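Local coordinates for protein cellulase IBT99 (Metagenomes, PDB 6WBT) that probably hydrolyses 6-phospho-alpha-glucosides, using bound NAD and a manganese ion in the manner of family 4 glycoside hydrolases, at residues A[109-114]-A[199-204]; A[268-273]-A[387-392]; A[259-264]-A[380-385]. All blocks are in the same frame, centred on the assembly; numbering follows the deposited sequence.

Contact 1 (A[109-114]-A[199-204]); sequences QETCGA and LNHYGW. With MN (manganese (II) ion), chain E; G6P (6-O-phosphono-alpha-D-glucopyranose), chain F; NAD (nicotinamide-adenine-dinucleotide), chain G.
Thr-111 and His-201 form the one direct polar link between the loop 109-114 and the turn 199-204, and the residues leading up to Thr-111 prepare it. Gln-109 folds its amide back over its own loop, where OE1 accepts from Thr-111 N at 2.6 Å, a donor raised above the carbonyl plane. The hydroxyl of Thr-111 adds a second, longer bond, in that plane and on a lone pair of OE1. Glu-110 reaches the pocket on an extended chain, CG trans to the main-chain N (chi1 180°). Its OE1 accepts from O4 of the sugar phosphate at 2.8 Å and its OE2 from the ribose O2D of NAD at 3.2 Å, so one carboxylate bonds both ligands; Arg-87 pairs with it as well. Thr-111 OG1 then accepts the N-H of His-201 ND1 at 2.9 Å, with a bent N-H...O angle of 136° and the oxygen slightly off the ring plane. The two side chains run roughly perpendicular. Together with the manganese on NE2, at 2.1 Å, this bond helps set the rotation of the imidazole; NAD O7N, sugar O2 and Cys-171 also bind the metal. It is a worked case of second-shell positioning: amide to hydroxyl to imidazole to metal. Cys-112 adds a loose contact, SG lying 4.4 Å from His-201 CB. Beyond it, Gly-113 is the N-cap of helix 114-136, while a type II turn from Leu-199 to Tyr-202 carries His-201 between strands 192-197 and 202-210, with Tyr-266 stacked on its ring.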
loop_
_atom_site.group_PDB
_atom_site.type_symbol
_atom_site.label_atom_id
_atom_site.label_comp_id
_atom_site.label_asym_id
_atom_site.label_seq_id
_atom_site.Cartn_x
_atom_site.Cartn_y
_atom_site.Cartn_z
ATOM N N GLN A 109 15.479 31.320 6.056
ATOM C CA GLN A 109 15.285 30.819 7.406
ATOM C C GLN A 109 16.373 29.807 7.741
ATOM O O GLN A 109 17.068 29.291 6.861
ATOM C CB GLN A 109 13.894 30.186 7.563
ATOM C CG GLN A 109 13.257 30.386 8.933
ATOM C CD GLN A 109 13.653 29.316 9.930
ATOM O OE1 GLN A 109 13.983 28.192 9.552
ATOM N NE2 GLN A 109 13.628 29.662 11.212
ATOM N N GLU A 110 16.515 29.534 9.040
ATOM C CA GLU A 110 17.539 28.605 9.505
ATOM C C GLU A 110 17.304 27.202 8.958
ATOM O O GLU A 110 18.226 26.565 8.436
ATOM C CB GLU A 110 17.563 28.584 11.035
ATOM C CG GLU A 110 18.594 27.640 11.629
ATOM C CD GLU A 110 18.282 27.271 13.067
ATOM O OE1 GLU A 110 17.120 26.916 13.351
ATOM O OE2 GLU A 110 19.198 27.342 13.914
ATOM N N THR A 111 16.073 26.703 9.070
ATOM C CA THR A 111 15.762 25.325 8.718
ATOM C C THR A 111 14.683 25.187 7.654
ATOM O O THR A 111 14.344 24.056 7.285
ATOM C CB THR A 111 15.334 24.544 9.968
ATOM O OG1 THR A 111 14.153 25.135 10.522
ATOM C CG2 THR A 111 16.436 24.568 11.006
ATOM N N CYS A 112 14.132 26.288 7.150
ATOM C CA CYS A 112 13.072 26.246 6.153
ATOM C C CYS A 112 13.495 27.010 4.906
ATOM O O CYS A 112 14.157 28.048 4.996
ATOM C CB CYS A 112 11.770 26.829 6.708
ATOM S SG CYS A 112 11.066 25.884 8.075
ATOM N N GLY A 113 13.104 26.489 3.746
ATOM C CA GLY A 113 13.450 27.117 2.487
ATOM C C GLY A 113 14.822 26.695 1.994
ATOM O O GLY A 113 15.363 25.647 2.366
ATOM N N ALA A 114 15.391 27.540 1.130
ATOM C CA ALA A 114 16.719 27.264 0.591
ATOM C C ALA A 114 17.794 27.344 1.667
ATOM O O ALA A 114 18.803 26.636 1.583
ATOM C CB ALA A 114 17.035 28.231 -0.550
ATOM N N LEU A 199 5.978 16.498 9.517
ATOM C CA LEU A 199 7.432 16.493 9.490
ATOM C C LEU A 199 7.973 17.509 10.492
ATOM O O LEU A 199 7.224 18.271 11.107
ATOM C CB LEU A 199 7.947 16.798 8.080
ATOM C CG LEU A 199 7.448 15.887 6.956
ATOM C CD1 LEU A 199 8.069 16.288 5.627
ATOM C CD2 LEU A 199 7.741 14.427 7.269
ATOM N N ASN A 200 9.294 17.509 10.652
ATOM C CA ASN A 200 9.926 18.466 11.552
ATOM C C ASN A 200 9.725 19.883 11.031
ATOM O O ASN A 200 10.029 20.180 9.872
ATOM C CB ASN A 200 11.415 18.154 11.703
ATOM C CG ASN A 200 12.125 19.128 12.625
ATOM O OD1 ASN A 200 13.017 19.865 12.204
ATOM N ND2 ASN A 200 11.727 19.140 13.890
ATOM N N HIS A 201 9.200 20.754 11.899
ATOM C CA HIS A 201 8.815 22.117 11.528
ATOM C C HIS A 201 7.811 22.111 10.378
ATOM O O HIS A 201 7.839 22.981 9.503
ATOM C CB HIS A 201 10.041 22.967 11.175
ATOM C CG HIS A 201 11.043 23.073 12.282
ATOM N ND1 HIS A 201 12.340 23.489 12.072
ATOM C CD2 HIS A 201 10.938 22.821 13.608
ATOM C CE1 HIS A 201 12.992 23.487 13.222
ATOM N NE2 HIS A 201 12.164 23.086 14.169
ATOM N N TYR A 202 6.915 21.124 10.383
ATOM C CA TYR A 202 5.998 20.895 9.274
ATOM C C TYR A 202 4.838 20.015 9.727
ATOM O O TYR A 202 4.410 19.117 8.996
ATOM C CB TYR A 202 6.740 20.245 8.105
ATOM C CG TYR A 202 6.195 20.581 6.734
ATOM C CD1 TYR A 202 6.460 21.808 6.144
ATOM C CD2 TYR A 202 5.431 19.662 6.024
ATOM C CE1 TYR A 202 5.972 22.119 4.894
ATOM C CE2 TYR A 202 4.939 19.964 4.769
ATOM C CZ TYR A 202 5.213 21.194 4.210
ATOM O OH TYR A 202 4.726 21.502 2.961
ATOM N N GLY A 203 4.319 20.272 10.929
ATOM C CA GLY A 203 3.314 19.407 11.518
ATOM C C GLY A 203 2.047 20.113 11.949
ATOM O O GLY A 203 1.858 21.302 11.673
ATOM N N TRP A 204 1.166 19.375 12.622
ATOM C CA TRP A 204 -0.119 19.896 13.062
ATOM C C TRP A 204 -0.505 19.247 14.383
ATOM O O TRP A 204 -0.216 18.072 14.623
ATOM C CB TRP A 204 -1.219 19.645 12.021
ATOM C CG TRP A 204 -0.897 20.166 10.655
ATOM C CD1 TRP A 204 -0.156 19.540 9.694
ATOM C CD2 TRP A 204 -1.309 21.417 10.091
ATOM N NE1 TRP A 204 -0.078 20.325 8.571
ATOM C CE2 TRP A 204 -0.777 21.483 8.789
ATOM C CE3 TRP A 204 -2.075 22.489 10.562
ATOM C CZ2 TRP A 204 -0.989 22.575 7.949
ATOM C CZ3 TRP A 204 -2.283 23.575 9.726
ATOM C CH2 TRP A 204 -1.741 23.610 8.435
HETATM MN MN MN E . 13.427 22.307 15.676
HETATM C C1 G6P F . 13.112 26.528 18.196
HETATM C C2 G6P F . 13.269 25.750 16.892
HETATM C C3 G6P F . 14.716 25.768 16.414
HETATM C C4 G6P F . 15.249 27.196 16.386
HETATM C C5 G6P F . 15.036 27.838 17.751
HETATM C C6 G6P F . 15.588 29.259 17.823
HETATM O O1 G6P F . 13.817 25.852 19.243
HETATM O O2 G6P F . 12.851 24.395 17.090
HETATM O O3 G6P F . 14.796 25.196 15.104
HETATM O O4 G6P F . 16.644 27.188 16.063
HETATM O O5 G6P F . 13.639 27.846 18.046
HETATM O O6 G6P F . 16.294 29.595 16.630
HETATM P P G6P F . 17.241 30.896 16.604
HETATM O O1P G6P F . 16.994 31.505 15.245
HETATM O O2P G6P F . 18.632 30.350 16.816
HETATM O O3P G6P F . 16.730 31.730 17.755
HETATM P PA NAD G . 26.514 27.612 17.770
HETATM O O1A NAD G . 26.971 27.973 16.396
HETATM O O2A NAD G . 26.493 28.685 18.807
HETATM O O5B NAD G . 27.390 26.373 18.299
HETATM C C5B NAD G . 27.457 25.156 17.506
HETATM C C4B NAD G . 28.692 24.378 17.893
HETATM O O4B NAD G . 28.801 23.189 17.065
HETATM C C3B NAD G . 30.033 25.115 17.735
HETATM O O3B NAD G . 30.800 24.968 18.922
HETATM C C2B NAD G . 30.699 24.370 16.573
HETATM O O2B NAD G . 32.108 24.463 16.559
HETATM C C1B NAD G . 30.169 22.966 16.819
HETATM N N9A NAD G . 30.314 22.062 15.683
HETATM C C8A NAD G . 30.195 22.386 14.355
HETATM N N7A NAD G . 30.387 21.370 13.550
HETATM C C5A NAD G . 30.663 20.308 14.398
HETATM C C6A NAD G . 30.960 18.954 14.151
HETATM N N6A NAD G . 31.033 18.424 12.934
HETATM N N1A NAD G . 31.188 18.159 15.223
HETATM C C2A NAD G . 31.115 18.700 16.446
HETATM N N3A NAD G . 30.844 19.954 16.797
HETATM C C4A NAD G . 30.624 20.721 15.717
HETATM O O3 NAD G . 25.051 26.964 17.677
HETATM P PN NAD G . 23.722 27.161 18.555
HETATM O O1N NAD G . 24.059 26.962 19.996
HETATM O O2N NAD G . 23.058 28.434 18.148
HETATM O O5D NAD G . 22.853 25.919 18.037
HETATM C C5D NAD G . 23.450 24.601 18.108
HETATM C C4D NAD G . 22.593 23.626 17.340
HETATM O O4D NAD G . 21.362 23.405 18.065
HETATM C C3D NAD G . 22.155 24.081 15.940
HETATM O O3D NAD G . 22.315 23.012 15.017
HETATM C C2D NAD G . 20.674 24.393 16.178
HETATM O O2D NAD G . 19.879 24.430 15.003
HETATM C C1D NAD G . 20.307 23.261 17.129
HETATM N N1N NAD G . 19.010 23.497 17.823
HETATM C C2N NAD G . 17.904 22.775 17.462
HETATM C C3N NAD G . 16.682 22.999 18.077
HETATM C C7N NAD G . 15.518 22.130 17.672
HETATM O O7N NAD G . 14.389 22.611 17.637
HETATM N N7N NAD G . 15.766 20.855 17.402
HETATM C C4N NAD G . 16.585 23.992 19.046
HETATM C C5N NAD G . 17.713 24.687 19.425
HETATM C C6N NAD G . 18.915 24.423 18.805
#

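Contact 2 (A[268-273]-A[387-392]); sequences QYYLMP and EQQDAC
Tyr-270 brings the hydroxyl end of its ring against the amide of Gln-389, a tyrosine from the short helix 267-270 reaching a glutamine on the long helix 380-402. The touch is van der Waals. The phenol approaches with its CE1 corner and its hydroxyl, and the amide carbon CD of Gln-389 lies 3.9 Å from Tyr-270 CE1. The two side chains cross at about a right angle, and the ring and amide planes are 46° apart, so the amide neither lies flat on the ring nor stands upright against it. The glutamine chain is bent at its second torsion (chi2 -72°), which turns the amide across the end of the phenol; its CG also touches, 4.1 Å from Tyr-270 CE1.

Polar proximity is the second element. Tyr-270 OH and Gln-389 NE2 come to 3.3 Å, yet the angle is too poor for a hydrogen bond, and the amide oxygen OE1 stays 4.0 Å from the same hydroxyl.

Aromatic and intersubunit contacts frame the pair. Tyr-202 meets the ring of Tyr-270 edge-to-face, and Cys-112 touches it too. In the second subunit, Ser-421 bonds to the carbonyl of Leu-271, while Gln-388 packs on its own counterpart, so both segments lie along a subunit interface.

Nearness of polar atoms is thus no proof of bonding, a point this pair illustrates well. Two buried polar groups lie side by side without a directional bond between them, and the join between the two helices here rests on shape and dispersion.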
loop_
_atom_site.group_PDB
_atom_site.type_symbol
_atom_site.label_atom_id
_atom_site.label_comp_id
_atom_site.label_asym_id
_atom_site.label_seq_id
_atom_site.Cartn_x
_atom_site.Cartn_y
_atom_site.Cartn_z
ATOM N N GLN A 268 4.579 29.362 9.018
ATOM C CA GLN A 268 4.654 30.775 8.667
ATOM C C GLN A 268 5.461 31.001 7.395
ATOM O O GLN A 268 5.173 31.934 6.635
ATOM C CB GLN A 268 5.264 31.546 9.837
ATOM C CG GLN A 268 5.412 33.035 9.631
ATOM C CD GLN A 268 6.371 33.649 10.632
ATOM O OE1 GLN A 268 6.279 34.833 10.954
ATOM N NE2 GLN A 268 7.302 32.844 11.126
ATOM N N TYR A 269 6.463 30.161 7.138
ATOM C CA TYR A 269 7.348 30.352 5.997
ATOM C C TYR A 269 6.908 29.587 4.755
ATOM O O TYR A 269 7.275 29.982 3.642
ATOM C CB TYR A 269 8.777 29.938 6.364
ATOM C CG TYR A 269 9.250 30.503 7.684
ATOM C CD1 TYR A 269 9.397 29.686 8.797
ATOM C CD2 TYR A 269 9.537 31.855 7.821
ATOM C CE1 TYR A 269 9.826 30.197 10.007
ATOM C CE2 TYR A 269 9.965 32.376 9.027
ATOM C CZ TYR A 269 10.108 31.543 10.117
ATOM O OH TYR A 269 10.534 32.056 11.319
ATOM N N TYR A 270 6.140 28.510 4.913
ATOM C CA TYR A 270 5.669 27.737 3.769
ATOM C C TYR A 270 4.347 28.269 3.227
ATOM O O TYR A 270 4.210 28.483 2.019
ATOM C CB TYR A 270 5.527 26.261 4.151
ATOM C CG TYR A 270 6.845 25.560 4.385
ATOM C CD1 TYR A 270 7.561 25.018 3.325
ATOM C CD2 TYR A 270 7.373 25.438 5.663
ATOM C CE1 TYR A 270 8.766 24.375 3.533
ATOM C CE2 TYR A 270 8.577 24.797 5.879
ATOM C CZ TYR A 270 9.270 24.268 4.812
ATOM O OH TYR A 270 10.470 23.628 5.021
ATOM N N LEU A 271 3.366 28.481 4.104
ATOM C CA LEU A 271 2.069 28.983 3.670
ATOM C C LEU A 271 2.080 30.478 3.391
ATOM O O LEU A 271 1.225 30.959 2.638
ATOM C CB LEU A 271 1.002 28.664 4.719
ATOM C CG LEU A 271 0.742 27.180 4.978
ATOM C CD1 LEU A 271 -0.310 26.999 6.059
ATOM C CD2 LEU A 271 0.324 26.478 3.695
HETATM N N MSE A 272 3.014 31.222 3.977
HETATM C CA MSE A 272 3.076 32.664 3.768
HETATM C C MSE A 272 4.493 33.169 3.483
HETATM O O MSE A 272 5.042 33.938 4.271
HETATM C CB MSE A 272 2.510 33.395 4.992
HETATM C CG MSE A 272 1.116 32.941 5.406
HETATM SE SE MSE A 272 0.652 33.415 7.242
HETATM C CE MSE A 272 0.227 35.300 6.985
ATOM N N PRO A 273 5.091 32.745 2.362
ATOM C CA PRO A 273 6.413 33.287 2.014
ATOM C C PRO A 273 6.368 34.747 1.602
ATOM O O PRO A 273 7.382 35.444 1.734
ATOM C CB PRO A 273 6.869 32.385 0.859
ATOM C CG PRO A 273 5.604 31.910 0.246
ATOM C CD PRO A 273 4.642 31.736 1.388
ATOM N N GLU A 387 3.726 15.266 1.210
ATOM C CA GLU A 387 4.292 14.566 0.060
ATOM C C GLU A 387 5.264 15.454 -0.707
ATOM O O GLU A 387 6.282 14.974 -1.219
ATOM C CB GLU A 387 3.176 14.076 -0.866
ATOM C CG GLU A 387 2.407 12.864 -0.356
ATOM C CD GLU A 387 3.194 11.570 -0.457
ATOM O OE1 GLU A 387 4.321 11.591 -0.995
ATOM O OE2 GLU A 387 2.681 10.527 0.001
ATOM N N GLN A 388 4.970 16.752 -0.797
ATOM C CA GLN A 388 5.861 17.662 -1.509
ATOM C C GLN A 388 7.173 17.846 -0.756
ATOM O O GLN A 388 8.257 17.767 -1.346
ATOM C CB GLN A 388 5.172 19.008 -1.730
ATOM C CG GLN A 388 6.037 20.032 -2.448
ATOM C CD GLN A 388 5.314 21.341 -2.686
ATOM O OE1 GLN A 388 4.161 21.507 -2.291
ATOM N NE2 GLN A 388 5.991 22.280 -3.336
ATOM N N GLN A 389 7.094 18.091 0.555
ATOM C CA GLN A 389 8.306 18.295 1.343
ATOM C C GLN A 389 9.110 17.009 1.472
ATOM O O GLN A 389 10.346 17.038 1.420
ATOM C CB GLN A 389 7.947 18.844 2.723
ATOM C CG GLN A 389 8.242 20.325 2.897
ATOM C CD GLN A 389 9.726 20.617 2.997
ATOM O OE1 GLN A 389 10.358 21.021 2.021
ATOM N NE2 GLN A 389 10.289 20.418 4.183
ATOM N N ASP A 390 8.432 15.871 1.644
ATOM C CA ASP A 390 9.144 14.602 1.757
ATOM C C ASP A 390 9.893 14.278 0.471
ATOM O O ASP A 390 11.007 13.743 0.509
ATOM C CB ASP A 390 8.171 13.479 2.112
ATOM C CG ASP A 390 8.876 12.229 2.597
ATOM O OD1 ASP A 390 9.451 12.266 3.705
ATOM O OD2 ASP A 390 8.856 11.212 1.874
ATOM N N ALA A 391 9.295 14.594 -0.680
ATOM C CA ALA A 391 10.012 14.454 -1.941
ATOM C C ALA A 391 11.154 15.458 -2.029
ATOM O O ALA A 391 12.245 15.125 -2.506
ATOM C CB ALA A 391 9.051 14.626 -3.116
ATOM N N CYS A 392 10.921 16.689 -1.567
ATOM C CA CYS A 392 11.976 17.697 -1.558
ATOM C C CYS A 392 13.143 17.263 -0.680
ATOM O O CYS A 392 14.301 17.272 -1.113
ATOM C CB CYS A 392 11.411 19.035 -1.079
ATOM S SG CYS A 392 12.659 20.263 -0.652
#

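Contact 3 (A[259-264]-A[380-385]); sequences TDYLPN and RFYKGL
The approach to short strand 262-263, a strand paired with 202-210 in the small antiparallel sheet of the C-terminal family region, meets the first turn of helix 380-402 here, with Asp-260 and Tyr-261 on one side and Tyr-382 on the other. Tyr-382 reaches across with CG trans to its carbonyl carbon (chi1 -51°), and its hydroxyl donates to Asp-260 OD2 at 3.1 Å. The carboxylate oxygen sits at the edge of the phenol, in the ring plane, and accepts through its anti lone pair, the one turned away from the other oxygen. Carboxylate and ring are nonetheless strongly twisted, their planes 64° apart.

Tyr-261 comes over one face of the same ring. Its CE2 stands 3.5 Å above the plane of Tyr-382, offset toward the rim, with centroids 4.8 Å apart and planes at 41°, an oblique aromatic pair that is neither a parallel stack nor a T. The other face of Tyr-382 is filled from its own helix by Phe-381, whose CD2 lies 3.6 Å above the ring plane, over its centre. Asp-260 CB in turn sits 3.8 Å above the plane of the Tyr-261 ring, over its centre, so the three residues from the two segments form a compact group.

Trp-204 of strand 202-210 meets Tyr-382 edge-to-face, and Met-410 of the second subunit packs on both Asp-260 and Phe-381. The division of labour is instructive: two rings hold the phenol by its faces while one hydrogen bond ties its far end. The hydroxyl acting as donor is consistent with an ionised aspartate.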
loop_
_atom_site.group_PDB
_atom_site.type_symbol
_atom_site.label_atom_id
_atom_site.label_comp_id
_atom_site.label_asym_id
_atom_site.label_seq_id
_atom_site.Cartn_x
_atom_site.Cartn_y
_atom_site.Cartn_z
ATOM N N THR A 259 -9.158 25.223 9.657
ATOM C CA THR A 259 -9.732 25.108 10.990
ATOM C C THR A 259 -9.696 23.690 11.549
ATOM O O THR A 259 -10.290 23.439 12.602
ATOM C CB THR A 259 -11.175 25.616 10.980
ATOM O OG1 THR A 259 -11.966 24.791 10.115
ATOM C CG2 THR A 259 -11.227 27.053 10.484
ATOM N N ASP A 260 -9.019 22.758 10.877
ATOM C CA ASP A 260 -8.977 21.385 11.371
ATOM C C ASP A 260 -8.102 21.273 12.613
ATOM O O ASP A 260 -8.560 20.834 13.674
ATOM C CB ASP A 260 -8.477 20.444 10.272
ATOM C CG ASP A 260 -9.474 20.278 9.144
ATOM O OD1 ASP A 260 -10.679 20.111 9.432
ATOM O OD2 ASP A 260 -9.054 20.315 7.969
ATOM N N TYR A 261 -6.835 21.665 12.500
ATOM C CA TYR A 261 -5.857 21.470 13.559
ATOM C C TYR A 261 -5.201 22.799 13.910
ATOM O O TYR A 261 -5.317 23.791 13.187
ATOM C CB TYR A 261 -4.785 20.452 13.142
ATOM C CG TYR A 261 -5.333 19.219 12.459
ATOM C CD1 TYR A 261 -6.385 18.501 13.011
ATOM C CD2 TYR A 261 -4.802 18.779 11.253
ATOM C CE1 TYR A 261 -6.890 17.376 12.386
ATOM C CE2 TYR A 261 -5.300 17.656 10.621
ATOM C CZ TYR A 261 -6.344 16.959 11.191
ATOM O OH TYR A 261 -6.842 15.839 10.564
ATOM N N LEU A 262 -4.507 22.805 15.044
ATOM C CA LEU A 262 -3.667 23.937 15.412
ATOM C C LEU A 262 -2.313 23.794 14.730
ATOM O O LEU A 262 -1.633 22.782 14.933
ATOM C CB LEU A 262 -3.497 24.011 16.923
ATOM C CG LEU A 262 -4.708 24.547 17.687
ATOM C CD1 LEU A 262 -4.537 24.345 19.182
ATOM C CD2 LEU A 262 -4.916 26.018 17.365
ATOM N N PRO A 263 -1.886 24.765 13.928
ATOM C CA PRO A 263 -0.708 24.563 13.084
ATOM C C PRO A 263 0.597 24.668 13.852
ATOM O O PRO A 263 0.694 25.324 14.892
ATOM C CB PRO A 263 -0.822 25.696 12.058
ATOM C CG PRO A 263 -1.511 26.785 12.808
ATOM C CD PRO A 263 -2.483 26.099 13.737
ATOM N N ASN A 264 1.614 24.000 13.314
ATOM C CA ASN A 264 2.972 24.219 13.782
ATOM C C ASN A 264 3.410 25.634 13.423
ATOM O O ASN A 264 2.962 26.214 12.430
ATOM C CB ASN A 264 3.926 23.190 13.172
ATOM C CG ASN A 264 5.308 23.217 13.805
ATOM O OD1 ASN A 264 5.951 24.264 13.885
ATOM N ND2 ASN A 264 5.769 22.058 14.262
ATOM N N ARG A 380 -6.560 14.748 2.961
ATOM C CA ARG A 380 -5.867 14.998 1.699
ATOM C C ARG A 380 -5.014 16.261 1.751
ATOM O O ARG A 380 -3.883 16.270 1.250
ATOM C CB ARG A 380 -6.879 15.081 0.554
ATOM C CG ARG A 380 -6.301 15.614 -0.749
ATOM C CD ARG A 380 -7.352 15.690 -1.847
ATOM N NE ARG A 380 -7.499 14.429 -2.568
ATOM C CZ ARG A 380 -8.448 13.531 -2.328
ATOM N NH1 ARG A 380 -9.350 13.749 -1.380
ATOM N NH2 ARG A 380 -8.499 12.413 -3.039
ATOM N N PHE A 381 -5.536 17.338 2.345
ATOM C CA PHE A 381 -4.812 18.609 2.336
ATOM C C PHE A 381 -3.464 18.502 3.036
ATOM O O PHE A 381 -2.508 19.185 2.649
ATOM C CB PHE A 381 -5.656 19.704 2.988
ATOM C CG PHE A 381 -4.909 20.989 3.212
ATOM C CD1 PHE A 381 -4.485 21.754 2.139
ATOM C CD2 PHE A 381 -4.632 21.432 4.495
ATOM C CE1 PHE A 381 -3.798 22.937 2.339
ATOM C CE2 PHE A 381 -3.946 22.614 4.703
ATOM C CZ PHE A 381 -3.528 23.368 3.623
ATOM N N TYR A 382 -3.363 17.657 4.059
ATOM C CA TYR A 382 -2.116 17.503 4.791
ATOM C C TYR A 382 -1.230 16.405 4.221
ATOM O O TYR A 382 -0.020 16.412 4.472
ATOM C CB TYR A 382 -2.415 17.230 6.267
ATOM C CG TYR A 382 -3.379 18.237 6.848
ATOM C CD1 TYR A 382 -2.929 19.454 7.336
ATOM C CD2 TYR A 382 -4.741 17.981 6.884
ATOM C CE1 TYR A 382 -3.807 20.382 7.858
ATOM C CE2 TYR A 382 -5.628 18.902 7.404
ATOM C CZ TYR A 382 -5.154 20.101 7.889
ATOM O OH TYR A 382 -6.027 21.027 8.408
ATOM N N LYS A 383 -1.802 15.471 3.460
ATOM C CA LYS A 383 -0.985 14.503 2.738
ATOM C C LYS A 383 -0.206 15.179 1.617
ATOM O O LYS A 383 1.006 14.976 1.480
ATOM C CB LYS A 383 -1.864 13.383 2.181
ATOM C CG LYS A 383 -1.157 12.475 1.186
ATOM C CD LYS A 383 -2.131 11.507 0.533
ATOM C CE LYS A 383 -1.467 10.713 -0.583
ATOM N NZ LYS A 383 -0.338 9.880 -0.086
ATOM N N GLY A 384 -0.888 15.994 0.808
ATOM C CA GLY A 384 -0.229 16.634 -0.317
ATOM C C GLY A 384 0.872 17.591 0.094
ATOM O O GLY A 384 1.873 17.733 -0.614
ATOM N N LEU A 385 0.707 18.259 1.238
ATOM C CA LEU A 385 1.755 19.148 1.731
ATOM C C LEU A 385 2.971 18.360 2.199
ATOM O O LEU A 385 4.113 18.754 1.935
ATOM C CB LEU A 385 1.211 20.022 2.862
ATOM C CG LEU A 385 0.284 21.168 2.457
ATOM C CD1 LEU A 385 -0.312 21.834 3.686
ATOM C CD2 LEU A 385 1.036 22.183 1.611
#

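Overall arrangement
Contact 1 lies at the ligand pocket, where His-201 binds manganese and Glu-110 the sugar phosphate and NAD; the other two lie progressively farther out. Contact 2, centred 7 Å from contact 1, backs it directly: Tyr-202 CZ touches Gln-389 CG at 3.4 Å and Cys-112 SG touches Tyr-270 CE2 at 3.5 Å, yet the side chain of Tyr-270 is still about 11 Å from the sugar phosphate and the metal. Contact 3, centred 14 Å from contact 1, joins it through neighbouring strands 202-210 and 262-263 and through a probable hydrogen bond from Tyr-202 OH to Leu-385 O, 3.0 Å. Contacts 2 and 3 share helix 380-402, and both also touch the second subunit.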